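Local structure of holo-[acyl-carrier-protein] synthase (Thermotoga maritima, 5XUM) at residues A[30-35]-A[39-44]; A[115-120]-A[130-135]; A[120-125]-A[153-158]. The protein is an AcpS-type member of the 4'-phosphopantetheinyl transferase superfamily, a group of alpha+beta proteins, and is found here in an assembly of three chains. All coordinates share one frame; numbering follows the deposited sequence.

Contact 1: residues A[30-35]-A[39-44]; sequences RLFLTR and REFIAG
F41 pushes its ring against L31 and F32 of helix 26-34 and against R35, just beyond the end of that helix. The tight part lies on the F32 side, where F32, F41 and I42 are all buried. F32 CD1 comes to 3.5 Å from F41 CD2, yet this is not a face-to-face stack: the ring planes are only 23° apart but slid along each other, with centroids 5.8 Å apart, so overlap is slight. One face of the F41 ring instead rests over the backbone CA of F32. I42 completes the cluster by laying its CD1 methyl over a face of the F32 ring, a CH-pi contact with CD1 3.8 Å from the F32 centroid; the methyl is displaced toward the rim, and its nearest ring atom is F32 CE1 at 3.5 Å. Helices 26-34 and 38-56 form a helical hairpin with a very short linker. Their segments run at 146° to one another, with axes 10.2 Å apart at closest approach, a gap bridged by these large side chains. The F41 CB already points to helix 26-34, and CG anti to the backbone N (chi1 -176°) carries the ring on to it. A20 and I23 of helix 20-23, together with L24, extend the apolar packing around F32 and I42. Round its CD1, CE1 and CZ atoms the F41 ring is nearer solvent: its partners L31 and R35 are partly exposed, though the gaps are only slightly longer. L31 meets the ring at its edge, CD2 lying 3.7 Å from F41 CE1, while the R35 side chain crosses that of F41 at about a right angle, R35 CG being 3.6 Å from F41 CD1. The R35 guanidinium stands nearly perpendicular to the ring; its NH2 lies 3.8 Å from F41 CD1, but its charge is engaged by a salt bridge to E72.

Contact 2: residues A[115-120]-A[130-135]; sequences IVEGDE and LERSVE
In the four-stranded antiparallel sheet, E117 on strand 114-117 and R132 at the end of strand 128-132, on strands that are not neighbours, are linked across strand 137-140, which lies between them. The link is a salt bridge built on one straight hydrogen bond: R132 NH2 donates to E117 OE2 over 3.0 Å, with an N-H...O angle of 171°. E117 OE2 receives it on its syn lone pair and lies in the guanidinium plane, at the edge of the group; carboxylate and guanidinium are almost coplanar, their planes 24° apart. The grip is nevertheless single rather than two-pronged, since R132 NH1 stays 3.6 Å from E117 OE2 and 3.8 Å from E117 OE1. Both chains bend at chi2, to 74° in E117, and this turns their ends toward each other although neither CB starts out toward the facing segment. R132 also makes a cation-pi contact with W137 of the middle strand. Beyond strand 128-132 the contact is apolar: I115 CG2 touches E135 CB at 3.8 Å, bringing the CG2 of buried I115 against the turn that leads into strand 137-140. That turn is tied internally by S133 OG, bonded to G136 O. Strands 128-132 and 137-140 form a beta hairpin with a classic beta bulge, L130 and E131 facing E138; its outer strand is reached by E117 from the third strand of this antiparallel sheet.

Contact 3: residues A[120-125]-A[153-158]; sequences ESFLRK and ESSGCR
E120 OE1 is gripped by two nitrogens of R124, one helical turn further on. R124 NE donates over 3.1 Å at an angle of 151° and uses the anti lone pair of E120 OE1, whereas R124 NH1, at 3.2 Å, meets the same oxygen from above the carboxylate plane. This side-on salt bridge ties the first turn of helix 120-126, and D119, at the N-cap, accepts from F122 N with OD2. Across the contact, F122 CB points to the linker between helix 145-154 and strand 158-162, and with CG anti to the backbone N (chi1 175°) the ring extends on to it. S155 and C157 of that linker approach the ring from the same side. S155 OG sits over the face but toward its rim, 3.6 Å from F122 CE1, with S155 CB 3.7 Å from F122 CZ. C157 gives a sulfur-aromatic contact: SG is 4.2 Å from the ring centroid and 40° off the normal, thus oblique, and comes to 3.5 Å of F122 CD2. Across the two segments L123 CD2 also meets C157 SG, at 4.2 Å. Both residues touch L152 of helix 145-154, while L123 rests against V129 and W137 of the sheet.

Overall arrangement
Contacts 2 and 3 form one continuous region, whereas contact 1 stands apart on the opposite side of the chain's centre. The centres of contacts 2 and 3 are about 10 Å apart; they share E120, and their segments alternate along the chain. They also meet directly: E117 N lies 2.8 Å from R158 O, a probable backbone hydrogen bond between strands 114-117 and 158-162, and G118 CA packs 3.7 Å from C157 SG. Contact 1 joins helices 26-34 and 38-56, which precede the other segments in the chain. Its centre is about 37 Å from that of contact 2 and about 40 Å from that of contact 3, with nearest atoms about 22 Å and about 17 Å away respectively.

Contact 1: residues A[30-35]-A[39-44]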
ATOM      1  N   ARG A  30      26.687 -12.230  -4.258  1.00 62.32           N
ATOM      2  CA  ARG A  30      27.661 -11.246  -4.735  1.00 65.09           C
ATOM      3  C   ARG A  30      27.497  -9.898  -4.030  1.00 67.26           C
ATOM      4  O   ARG A  30      28.482  -9.220  -3.733  1.00 70.82           O
ATOM      5  CB  ARG A  30      27.553 -11.064  -6.251  1.00 68.75           C
ATOM      6  CG  ARG A  30      28.274 -12.129  -7.063  1.00 71.54           C
ATOM      7  CD  ARG A  30      28.052 -11.931  -8.555  1.00 74.59           C
ATOM      8  NE  ARG A  30      26.776 -12.490  -9.001  1.00 76.53           N
ATOM      9  CZ  ARG A  30      26.208 -12.237 -10.177  1.00 79.12           C
ATOM     10  NH1 ARG A  30      26.790 -11.420 -11.048  1.00 85.19           N
ATOM     11  NH2 ARG A  30      25.047 -12.800 -10.485  1.00 79.05           N
ATOM     12  N   LEU A  31      26.246  -9.522  -3.768  1.00 63.41           N
ATOM     13  CA  LEU A  31      25.933  -8.297  -3.035  1.00 59.97           C
ATOM     14  C   LEU A  31      26.274  -8.446  -1.549  1.00 59.58           C
ATOM     15  O   LEU A  31      26.727  -7.492  -0.911  1.00 61.77           O
ATOM     16  CB  LEU A  31      24.455  -7.930  -3.226  1.00 58.96           C
ATOM     17  CG  LEU A  31      23.922  -6.586  -2.721  1.00 58.05           C
ATOM     18  CD1 LEU A  31      24.569  -5.409  -3.440  1.00 56.67           C
ATOM     19  CD2 LEU A  31      22.410  -6.540  -2.883  1.00 59.08           C
ATOM     20  N   PHE A  32      26.065  -9.651  -1.020  1.00 58.26           N
ATOM     21  CA  PHE A  32      26.368  -9.997   0.373  1.00 59.74           C
ATOM     22  C   PHE A  32      27.854  -9.841   0.719  1.00 65.51           C
ATOM     23  O   PHE A  32      28.194  -9.389   1.817  1.00 67.75           O
ATOM     24  CB  PHE A  32      25.881 -11.425   0.669  1.00 58.24           C
ATOM     25  CG  PHE A  32      26.130 -11.892   2.081  1.00 57.32           C
ATOM     26  CD1 PHE A  32      25.756 -11.117   3.174  1.00 54.22           C
ATOM     27  CD2 PHE A  32      26.708 -13.136   2.314  1.00 57.98           C
ATOM     28  CE1 PHE A  32      25.978 -11.560   4.469  1.00 54.00           C
ATOM     29  CE2 PHE A  32      26.929 -13.587   3.607  1.00 60.81           C
ATOM     30  CZ  PHE A  32      26.564 -12.797   4.686  1.00 56.10           C
ATOM     31  N   LEU A  33      28.726 -10.206  -0.220  1.00 68.22           N
ATOM     32  CA  LEU A  33      30.178 -10.090  -0.036  1.00 73.44           C
ATOM     33  C   LEU A  33      30.640  -8.636   0.086  1.00 73.09           C
ATOM     34  O   LEU A  33      31.620  -8.346   0.772  1.00 79.03           O
ATOM     35  CB  LEU A  33      30.930 -10.789  -1.178  1.00 77.60           C
ATOM     36  CG  LEU A  33      30.827 -12.315  -1.312  1.00 79.29           C
ATOM     37  CD1 LEU A  33      31.332 -12.768  -2.674  1.00 77.73           C
ATOM     38  CD2 LEU A  33      31.571 -13.036  -0.195  1.00 83.97           C
ATOM     39  N   THR A  34      29.921  -7.734  -0.580  1.00 74.99           N
ATOM     40  CA  THR A  34      30.215  -6.300  -0.555  1.00 78.60           C
ATOM     41  C   THR A  34      29.815  -5.660   0.778  1.00 79.78           C
ATOM     42  O   THR A  34      30.395  -4.654   1.190  1.00 82.74           O
ATOM     43  CB  THR A  34      29.485  -5.560  -1.700  1.00 78.93           C
ATOM     44  OG1 THR A  34      29.471  -6.376  -2.878  1.00 79.75           O
ATOM     45  CG2 THR A  34      30.166  -4.230  -2.017  1.00 82.89           C
ATOM     46  N   ARG A  35      28.832  -6.258   1.448  1.00 79.20           N
ATOM     47  CA  ARG A  35      28.225  -5.669   2.644  1.00 75.93           C
ATOM     48  C   ARG A  35      29.092  -5.724   3.897  1.00 73.20           C
ATOM     49  O   ARG A  35      29.673  -6.760   4.225  1.00 74.07           O
ATOM     50  CB  ARG A  35      26.853  -6.298   2.921  1.00 73.03           C
ATOM     51  CG  ARG A  35      25.764  -5.824   1.973  1.00 69.51           C
ATOM     52  CD  ARG A  35      25.437  -4.358   2.209  1.00 73.27           C
ATOM     53  NE  ARG A  35      25.252  -3.642   0.952  1.00 80.23           N
ATOM     54  CZ  ARG A  35      24.074  -3.299   0.439  1.00 81.38           C
ATOM     55  NH1 ARG A  35      24.025  -2.649  -0.715  1.00 87.07           N
ATOM     56  NH2 ARG A  35      22.947  -3.597   1.077  1.00 82.52           N
ATOM     57  N   ARG A  39      25.058  -9.489   9.124  1.00 50.61           N
ATOM     58  CA  ARG A  39      23.898 -10.024   9.838  1.00 52.45           C
ATOM     59  C   ARG A  39      22.622  -9.247   9.511  1.00 49.04           C
ATOM     60  O   ARG A  39      21.547  -9.834   9.390  1.00 44.12           O
ATOM     61  CB  ARG A  39      24.149 -10.032  11.345  1.00 53.64           C
ATOM     62  CG  ARG A  39      23.403 -11.130  12.084  1.00 60.44           C
ATOM     63  CD  ARG A  39      23.925 -11.284  13.501  1.00 67.08           C
ATOM     64  NE  ARG A  39      23.605 -12.598  14.052  1.00 69.38           N
ATOM     65  CZ  ARG A  39      23.843 -12.968  15.307  1.00 70.64           C
ATOM     66  NH1 ARG A  39      24.401 -12.124  16.164  1.00 74.90           N
ATOM     67  NH2 ARG A  39      23.512 -14.189  15.709  1.00 77.81           N
ATOM     68  N   GLU A  40      22.756  -7.930   9.371  1.00 46.25           N
ATOM     69  CA  GLU A  40      21.652  -7.067   8.966  1.00 46.81           C
ATOM     70  C   GLU A  40      21.157  -7.393   7.564  1.00 43.84           C
ATOM     71  O   GLU A  40      19.950  -7.419   7.321  1.00 40.33           O
ATOM     72  CB  GLU A  40      22.068  -5.603   9.011  1.00 51.16           C
ATOM     73  CG  GLU A  40      21.994  -4.971  10.387  1.00 63.71           C
ATOM     74  CD  GLU A  40      21.696  -3.488  10.307  1.00 71.07           C
ATOM     75  OE1 GLU A  40      22.254  -2.808   9.417  1.00 77.01           O
ATOM     76  OE2 GLU A  40      20.902  -3.000  11.136  1.00 75.54           O
ATOM     77  N   PHE A  41      22.097  -7.627   6.648  1.00 40.62           N
ATOM     78  CA  PHE A  41      21.768  -7.920   5.257  1.00 42.50           C
ATOM     79  C   PHE A  41      20.922  -9.184   5.145  1.00 40.49           C
ATOM     80  O   PHE A  41      19.908  -9.196   4.444  1.00 40.40           O
ATOM     81  CB  PHE A  41      23.032  -8.044   4.399  1.00 42.84           C
ATOM     82  CG  PHE A  41      22.751  -8.256   2.937  1.00 43.03           C
ATOM     83  CD1 PHE A  41      22.461  -7.177   2.106  1.00 44.44           C
ATOM     84  CD2 PHE A  41      22.763  -9.536   2.388  1.00 42.01           C
ATOM     85  CE1 PHE A  41      22.197  -7.369   0.757  1.00 43.74           C
ATOM     86  CE2 PHE A  41      22.497  -9.736   1.040  1.00 41.16           C
ATOM     87  CZ  PHE A  41      22.215  -8.651   0.223  1.00 42.90           C
ATOM     88  N   ILE A  42      21.347 -10.233   5.846  1.00 40.50           N
ATOM     89  CA  ILE A  42      20.655 -11.518   5.846  1.00 39.90           C
ATOM     90  C   ILE A  42      19.268 -11.390   6.460  1.00 36.32           C
ATOM     91  O   ILE A  42      18.291 -11.897   5.905  1.00 38.61           O
ATOM     92  CB  ILE A  42      21.466 -12.604   6.598  1.00 41.66           C
ATOM     93  CG1 ILE A  42      22.828 -12.829   5.927  1.00 45.44           C
ATOM     94  CG2 ILE A  42      20.682 -13.909   6.698  1.00 43.75           C
ATOM     95  CD1 ILE A  42      22.767 -13.071   4.430  1.00 47.11           C
ATOM     96  N   ALA A  43      19.195 -10.709   7.600  1.00 33.90           N
ATOM     97  CA  ALA A  43      17.933 -10.457   8.282  1.00 37.15           C
ATOM     98  C   ALA A  43      16.961  -9.698   7.372  1.00 35.25           C
ATOM     99  O   ALA A  43      15.786 -10.055   7.275  1.00 33.17           O
ATOM    100  CB  ALA A  43      18.178  -9.693   9.576  1.00 38.11           C
ATOM    101  N   GLY A  44      17.471  -8.672   6.693  1.00 34.78           N
ATOM    102  CA  GLY A  44      16.677  -7.864   5.772  1.00 33.29           C
ATOM    103  C   GLY A  44      16.141  -8.643   4.581  1.00 32.60           C
ATOM    104  O   GLY A  44      14.979  -8.483   4.203  1.00 33.18           O
TER

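Contact 2: residues A[115-120]-A[130-135]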
ATOM      1  N   ILE A 115       7.035  -3.545 -21.847  1.00 43.47           N
ATOM      2  CA  ILE A 115       7.693  -3.110 -23.078  1.00 44.52           C
ATOM      3  C   ILE A 115       8.271  -4.303 -23.834  1.00 43.45           C
ATOM      4  O   ILE A 115       9.026  -5.100 -23.271  1.00 45.89           O
ATOM      5  CB  ILE A 115       8.797  -2.051 -22.812  1.00 45.01           C
ATOM      6  CG1 ILE A 115       8.315  -0.964 -21.830  1.00 44.37           C
ATOM      7  CG2 ILE A 115       9.309  -1.448 -24.121  1.00 45.67           C
ATOM      8  CD1 ILE A 115       7.126  -0.139 -22.290  1.00 43.85           C
ATOM      9  N   VAL A 116       7.897  -4.414 -25.108  1.00 44.52           N
ATOM     10  CA  VAL A 116       8.301  -5.524 -25.971  1.00 49.39           C
ATOM     11  C   VAL A 116       8.802  -4.998 -27.319  1.00 52.57           C
ATOM     12  O   VAL A 116       8.171  -4.132 -27.928  1.00 51.71           O
ATOM     13  CB  VAL A 116       7.128  -6.510 -26.207  1.00 50.39           C
ATOM     14  CG1 VAL A 116       7.512  -7.587 -27.213  1.00 54.19           C
ATOM     15  CG2 VAL A 116       6.678  -7.151 -24.901  1.00 47.73           C
ATOM     16  N   GLU A 117       9.937  -5.523 -27.774  1.00 54.84           N
ATOM     17  CA  GLU A 117      10.481  -5.175 -29.087  1.00 60.70           C
ATOM     18  C   GLU A 117      10.219  -6.295 -30.093  1.00 62.76           C
ATOM     19  O   GLU A 117      10.528  -7.460 -29.830  1.00 61.94           O
ATOM     20  CB  GLU A 117      11.981  -4.870 -28.989  1.00 64.09           C
ATOM     21  CG  GLU A 117      12.633  -4.389 -30.284  1.00 70.48           C
ATOM     22  CD  GLU A 117      12.266  -2.960 -30.652  1.00 73.31           C
ATOM     23  OE1 GLU A 117      13.150  -2.081 -30.560  1.00 80.83           O
ATOM     24  OE2 GLU A 117      11.102  -2.709 -31.034  1.00 73.95           O
ATOM     25  N   GLY A 118       9.646  -5.932 -31.240  1.00 65.59           N
ATOM     26  CA  GLY A 118       9.357  -6.894 -32.306  1.00 68.35           C
ATOM     27  C   GLY A 118       8.457  -6.361 -33.407  1.00 68.57           C
ATOM     28  O   GLY A 118       8.197  -5.157 -33.481  1.00 68.36           O
ATOM     29  N   ASP A 119       7.983  -7.267 -34.260  1.00 70.67           N
ATOM     30  CA  ASP A 119       7.110  -6.920 -35.384  1.00 70.47           C
ATOM     31  C   ASP A 119       5.741  -6.445 -34.904  1.00 68.94           C
ATOM     32  O   ASP A 119       5.087  -7.118 -34.103  1.00 65.06           O
ATOM     33  CB  ASP A 119       6.957  -8.114 -36.335  1.00 75.31           C
ATOM     34  CG  ASP A 119       5.990  -7.838 -37.478  1.00 78.97           C
ATOM     35  OD1 ASP A 119       6.206  -6.864 -38.234  1.00 80.13           O
ATOM     36  OD2 ASP A 119       5.013  -8.604 -37.625  1.00 86.12           O
ATOM     37  N   GLU A 120       5.320  -5.286 -35.411  1.00 66.62           N
ATOM     38  CA  GLU A 120       4.054  -4.657 -35.029  1.00 66.74           C
ATOM     39  C   GLU A 120       2.848  -5.564 -35.284  1.00 68.06           C
ATOM     40  O   GLU A 120       1.975  -5.699 -34.422  1.00 69.37           O
ATOM     41  CB  GLU A 120       3.883  -3.323 -35.765  1.00 70.35           C
ATOM     42  CG  GLU A 120       2.685  -2.498 -35.318  1.00 71.57           C
ATOM     43  CD  GLU A 120       2.529  -1.196 -36.089  1.00 74.01           C
ATOM     44  OE1 GLU A 120       1.390  -0.686 -36.161  1.00 70.47           O
ATOM     45  OE2 GLU A 120       3.538  -0.679 -36.621  1.00 76.28           O
ATOM     46  N   LEU A 130      -0.510  -0.426 -27.034  1.00 62.24           N
ATOM     47  CA  LEU A 130      -0.894   0.891 -26.516  1.00 64.31           C
ATOM     48  C   LEU A 130      -0.082   2.052 -27.090  1.00 67.50           C
ATOM     49  O   LEU A 130      -0.653   2.994 -27.644  1.00 80.49           O
ATOM     50  CB  LEU A 130      -0.832   0.904 -24.982  1.00 61.91           C
ATOM     51  CG  LEU A 130      -1.808   0.001 -24.220  1.00 61.04           C
ATOM     52  CD1 LEU A 130      -1.332  -0.209 -22.789  1.00 56.21           C
ATOM     53  CD2 LEU A 130      -3.226   0.560 -24.245  1.00 56.46           C
ATOM     54  N   GLU A 131       1.241   1.985 -26.950  1.00 64.46           N
ATOM     55  CA  GLU A 131       2.131   3.069 -27.375  1.00 68.53           C
ATOM     56  C   GLU A 131       3.463   2.564 -27.920  1.00 67.79           C
ATOM     57  O   GLU A 131       3.883   1.442 -27.626  1.00 68.73           O
ATOM     58  CB  GLU A 131       2.391   4.041 -26.217  1.00 72.06           C
ATOM     59  CG  GLU A 131       1.367   5.158 -26.081  1.00 82.37           C
ATOM     60  CD  GLU A 131       1.728   6.168 -25.005  1.00 89.38           C
ATOM     61  OE1 GLU A 131       2.933   6.441 -24.807  1.00 93.84           O
ATOM     62  OE2 GLU A 131       0.801   6.701 -24.358  1.00 98.98           O
ATOM     63  N   ARG A 132       4.117   3.410 -28.712  1.00 69.76           N
ATOM     64  CA  ARG A 132       5.455   3.142 -29.227  1.00 72.29           C
ATOM     65  C   ARG A 132       6.457   4.102 -28.589  1.00 71.13           C
ATOM     66  O   ARG A 132       6.207   5.306 -28.498  1.00 75.05           O
ATOM     67  CB  ARG A 132       5.479   3.264 -30.760  1.00 71.38           C
ATOM     68  CG  ARG A 132       6.858   3.179 -31.407  1.00 70.44           C
ATOM     69  CD  ARG A 132       7.442   1.774 -31.360  1.00 70.70           C
ATOM     70  NE  ARG A 132       8.890   1.781 -31.569  1.00 68.24           N
ATOM     71  CZ  ARG A 132       9.670   0.701 -31.533  1.00 73.01           C
ATOM     72  NH1 ARG A 132      10.974   0.824 -31.733  1.00 80.27           N
ATOM     73  NH2 ARG A 132       9.157  -0.501 -31.300  1.00 68.42           N
ATOM     74  N   SER A 133       7.586   3.557 -28.145  1.00 69.45           N
ATOM     75  CA  SER A 133       8.670   4.353 -27.576  1.00 75.45           C
ATOM     76  C   SER A 133      10.016   3.902 -28.142  1.00 78.24           C
ATOM     77  O   SER A 133      10.072   3.010 -28.992  1.00 81.87           O
ATOM     78  CB  SER A 133       8.663   4.252 -26.047  1.00 76.49           C
ATOM     79  OG  SER A 133       8.874   2.917 -25.621  1.00 76.67           O
ATOM     80  N   VAL A 134      11.094   4.522 -27.667  1.00 82.26           N
ATOM     81  CA  VAL A 134      12.452   4.175 -28.093  1.00 83.65           C
ATOM     82  C   VAL A 134      12.830   2.767 -27.617  1.00 82.96           C
ATOM     83  O   VAL A 134      13.557   2.045 -28.306  1.00 83.02           O
ATOM     84  CB  VAL A 134      13.494   5.209 -27.595  1.00 86.87           C
ATOM     85  CG1 VAL A 134      14.844   4.988 -28.263  1.00 81.86           C
ATOM     86  CG2 VAL A 134      13.011   6.630 -27.857  1.00 86.03           C
ATOM     87  N   GLU A 135      12.320   2.382 -26.448  1.00 81.96           N
ATOM     88  CA  GLU A 135      12.580   1.057 -25.877  1.00 80.49           C
ATOM     89  C   GLU A 135      11.821  -0.056 -26.604  1.00 69.82           C
ATOM     90  O   GLU A 135      12.299  -1.191 -26.677  1.00 71.19           O
ATOM     91  CB  GLU A 135      12.246   1.027 -24.381  1.00 83.88           C
ATOM     92  CG  GLU A 135      13.161   1.869 -23.502  1.00 90.89           C
ATOM     93  CD  GLU A 135      12.626   3.269 -23.251  1.00100.78           C
ATOM     94  OE1 GLU A 135      12.386   4.012 -24.227  1.00 99.29           O
ATOM     95  OE2 GLU A 135      12.453   3.629 -22.066  1.00106.20           O
TER

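Contact 3: residues A[120-125]-A[153-158]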
ATOM      1  N   GLU A 120       5.320  -5.286 -35.411  1.00 66.62           N
ATOM      2  CA  GLU A 120       4.054  -4.657 -35.029  1.00 66.74           C
ATOM      3  C   GLU A 120       2.848  -5.564 -35.284  1.00 68.06           C
ATOM      4  O   GLU A 120       1.975  -5.699 -34.422  1.00 69.37           O
ATOM      5  CB  GLU A 120       3.883  -3.323 -35.765  1.00 70.35           C
ATOM      6  CG  GLU A 120       2.685  -2.498 -35.318  1.00 71.57           C
ATOM      7  CD  GLU A 120       2.529  -1.196 -36.089  1.00 74.01           C
ATOM      8  OE1 GLU A 120       1.390  -0.686 -36.161  1.00 70.47           O
ATOM      9  OE2 GLU A 120       3.538  -0.679 -36.621  1.00 76.28           O
ATOM     10  N   SER A 121       2.817  -6.184 -36.463  1.00 65.30           N
ATOM     11  CA  SER A 121       1.728  -7.072 -36.865  1.00 65.01           C
ATOM     12  C   SER A 121       1.632  -8.318 -35.979  1.00 59.79           C
ATOM     13  O   SER A 121       0.533  -8.729 -35.604  1.00 63.10           O
ATOM     14  CB  SER A 121       1.882  -7.472 -38.335  1.00 70.00           C
ATOM     15  OG  SER A 121       0.781  -8.249 -38.769  1.00 75.95           O
ATOM     16  N   PHE A 122       2.784  -8.903 -35.651  1.00 54.38           N
ATOM     17  CA  PHE A 122       2.864 -10.055 -34.748  1.00 54.91           C
ATOM     18  C   PHE A 122       2.230  -9.749 -33.391  1.00 56.68           C
ATOM     19  O   PHE A 122       1.492 -10.573 -32.843  1.00 53.16           O
ATOM     20  CB  PHE A 122       4.326 -10.484 -34.565  1.00 53.88           C
ATOM     21  CG  PHE A 122       4.526 -11.589 -33.556  1.00 58.46           C
ATOM     22  CD1 PHE A 122       4.553 -12.921 -33.958  1.00 59.52           C
ATOM     23  CD2 PHE A 122       4.705 -11.297 -32.205  1.00 60.10           C
ATOM     24  CE1 PHE A 122       4.744 -13.939 -33.034  1.00 61.59           C
ATOM     25  CE2 PHE A 122       4.895 -12.311 -31.274  1.00 61.09           C
ATOM     26  CZ  PHE A 122       4.913 -13.634 -31.690  1.00 62.59           C
ATOM     27  N   LEU A 123       2.524  -8.563 -32.860  1.00 56.52           N
ATOM     28  CA  LEU A 123       2.070  -8.169 -31.527  1.00 52.39           C
ATOM     29  C   LEU A 123       0.587  -7.813 -31.480  1.00 53.97           C
ATOM     30  O   LEU A 123      -0.096  -8.160 -30.517  1.00 53.43           O
ATOM     31  CB  LEU A 123       2.917  -7.011 -30.984  1.00 52.48           C
ATOM     32  CG  LEU A 123       4.421  -7.246 -30.788  1.00 52.01           C
ATOM     33  CD1 LEU A 123       5.122  -5.937 -30.451  1.00 55.11           C
ATOM     34  CD2 LEU A 123       4.711  -8.300 -29.727  1.00 47.13           C
ATOM     35  N   ARG A 124       0.097  -7.135 -32.520  1.00 56.84           N
ATOM     36  CA  ARG A 124      -1.304  -6.695 -32.580  1.00 56.53           C
ATOM     37  C   ARG A 124      -2.303  -7.844 -32.723  1.00 57.87           C
ATOM     38  O   ARG A 124      -3.466  -7.710 -32.338  1.00 60.67           O
ATOM     39  CB  ARG A 124      -1.513  -5.667 -33.695  1.00 60.13           C
ATOM     40  CG  ARG A 124      -0.882  -4.315 -33.406  1.00 64.84           C
ATOM     41  CD  ARG A 124      -1.389  -3.232 -34.346  1.00 72.05           C
ATOM     42  NE  ARG A 124      -0.584  -2.014 -34.249  1.00 74.78           N
ATOM     43  CZ  ARG A 124      -0.789  -1.035 -33.370  1.00 71.78           C
ATOM     44  NH1 ARG A 124       0.007   0.027 -33.369  1.00 74.18           N
ATOM     45  NH2 ARG A 124      -1.780  -1.110 -32.490  1.00 74.34           N
ATOM     46  N   LYS A 125      -1.843  -8.964 -33.281  1.00 58.34           N
ATOM     47  CA  LYS A 125      -2.650 -10.180 -33.385  1.00 59.18           C
ATOM     48  C   LYS A 125      -2.888 -10.799 -32.011  1.00 58.83           C
ATOM     49  O   LYS A 125      -3.941 -11.389 -31.761  1.00 60.48           O
ATOM     50  CB  LYS A 125      -1.958 -11.219 -34.271  1.00 62.43           C
ATOM     51  CG  LYS A 125      -1.911 -10.894 -35.754  1.00 62.43           C
ATOM     52  CD  LYS A 125      -1.032 -11.902 -36.476  1.00 62.14           C
ATOM     53  CE  LYS A 125      -0.603 -11.394 -37.841  1.00 63.49           C
ATOM     54  NZ  LYS A 125       0.288 -12.369 -38.529  1.00 67.11           N
ATOM     55  N   GLU A 153      10.429 -14.984 -27.386  1.00 77.92           N
ATOM     56  CA  GLU A 153      11.739 -15.458 -27.850  1.00 77.39           C
ATOM     57  C   GLU A 153      11.635 -16.583 -28.883  1.00 78.01           C
ATOM     58  O   GLU A 153      12.590 -16.844 -29.618  1.00 81.76           O
ATOM     59  CB  GLU A 153      12.612 -15.893 -26.667  1.00 77.08           C
ATOM     60  CG  GLU A 153      13.168 -14.736 -25.847  1.00 82.37           C
ATOM     61  CD  GLU A 153      13.971 -15.186 -24.636  1.00 84.90           C
ATOM     62  OE1 GLU A 153      13.786 -16.332 -24.169  1.00 85.65           O
ATOM     63  OE2 GLU A 153      14.789 -14.382 -24.141  1.00 91.83           O
ATOM     64  N   SER A 154      10.474 -17.237 -28.931  1.00 74.65           N
ATOM     65  CA  SER A 154      10.172 -18.241 -29.953  1.00 71.67           C
ATOM     66  C   SER A 154      10.097 -17.600 -31.337  1.00 69.35           C
ATOM     67  O   SER A 154      10.480 -18.211 -32.335  1.00 71.73           O
ATOM     68  CB  SER A 154       8.852 -18.948 -29.637  1.00 65.42           C
ATOM     69  OG  SER A 154       8.933 -19.663 -28.418  1.00 74.82           O
ATOM     70  N   SER A 155       9.588 -16.371 -31.380  1.00 65.74           N
ATOM     71  CA  SER A 155       9.582 -15.553 -32.587  1.00 62.47           C
ATOM     72  C   SER A 155      10.797 -14.623 -32.580  1.00 63.49           C
ATOM     73  O   SER A 155      11.756 -14.849 -31.838  1.00 68.96           O
ATOM     74  CB  SER A 155       8.284 -14.746 -32.659  1.00 64.43           C
ATOM     75  OG  SER A 155       8.276 -13.875 -33.778  1.00 67.18           O
ATOM     76  N   GLY A 156      10.754 -13.582 -33.408  1.00 62.28           N
ATOM     77  CA  GLY A 156      11.802 -12.565 -33.430  1.00 70.21           C
ATOM     78  C   GLY A 156      11.480 -11.400 -32.513  1.00 71.39           C
ATOM     79  O   GLY A 156      11.713 -10.243 -32.867  1.00 75.00           O
ATOM     80  N   CYS A 157      10.947 -11.712 -31.333  1.00 69.98           N
ATOM     81  CA  CYS A 157      10.530 -10.700 -30.363  1.00 68.12           C
ATOM     82  C   CYS A 157      11.297 -10.800 -29.045  1.00 64.97           C
ATOM     83  O   CYS A 157      11.831 -11.859 -28.702  1.00 66.34           O
ATOM     84  CB  CYS A 157       9.025 -10.791 -30.106  1.00 70.54           C
ATOM     85  SG  CYS A 157       7.999 -10.233 -31.483  1.00 74.49           S
ATOM     86  N   ARG A 158      11.333  -9.691 -28.309  1.00 59.07           N
ATOM     87  CA  ARG A 158      12.097  -9.608 -27.070  1.00 59.72           C
ATOM     88  C   ARG A 158      11.342  -8.813 -26.002  1.00 55.07           C
ATOM     89  O   ARG A 158      10.798  -7.741 -26.284  1.00 52.28           O
ATOM     90  CB  ARG A 158      13.466  -8.974 -27.347  1.00 63.20           C
ATOM     91  CG  ARG A 158      14.457  -9.053 -26.195  1.00 68.70           C
ATOM     92  CD  ARG A 158      15.833  -8.540 -26.602  1.00 75.14           C
ATOM     93  NE  ARG A 158      15.825  -7.122 -26.965  1.00 74.98           N
ATOM     94  CZ  ARG A 158      16.024  -6.117 -26.113  1.00 73.52           C
ATOM     95  NH1 ARG A 158      16.248  -6.357 -24.826  1.00 75.99           N
ATOM     96  NH2 ARG A 158      15.996  -4.866 -26.551  1.00 69.37           N
TER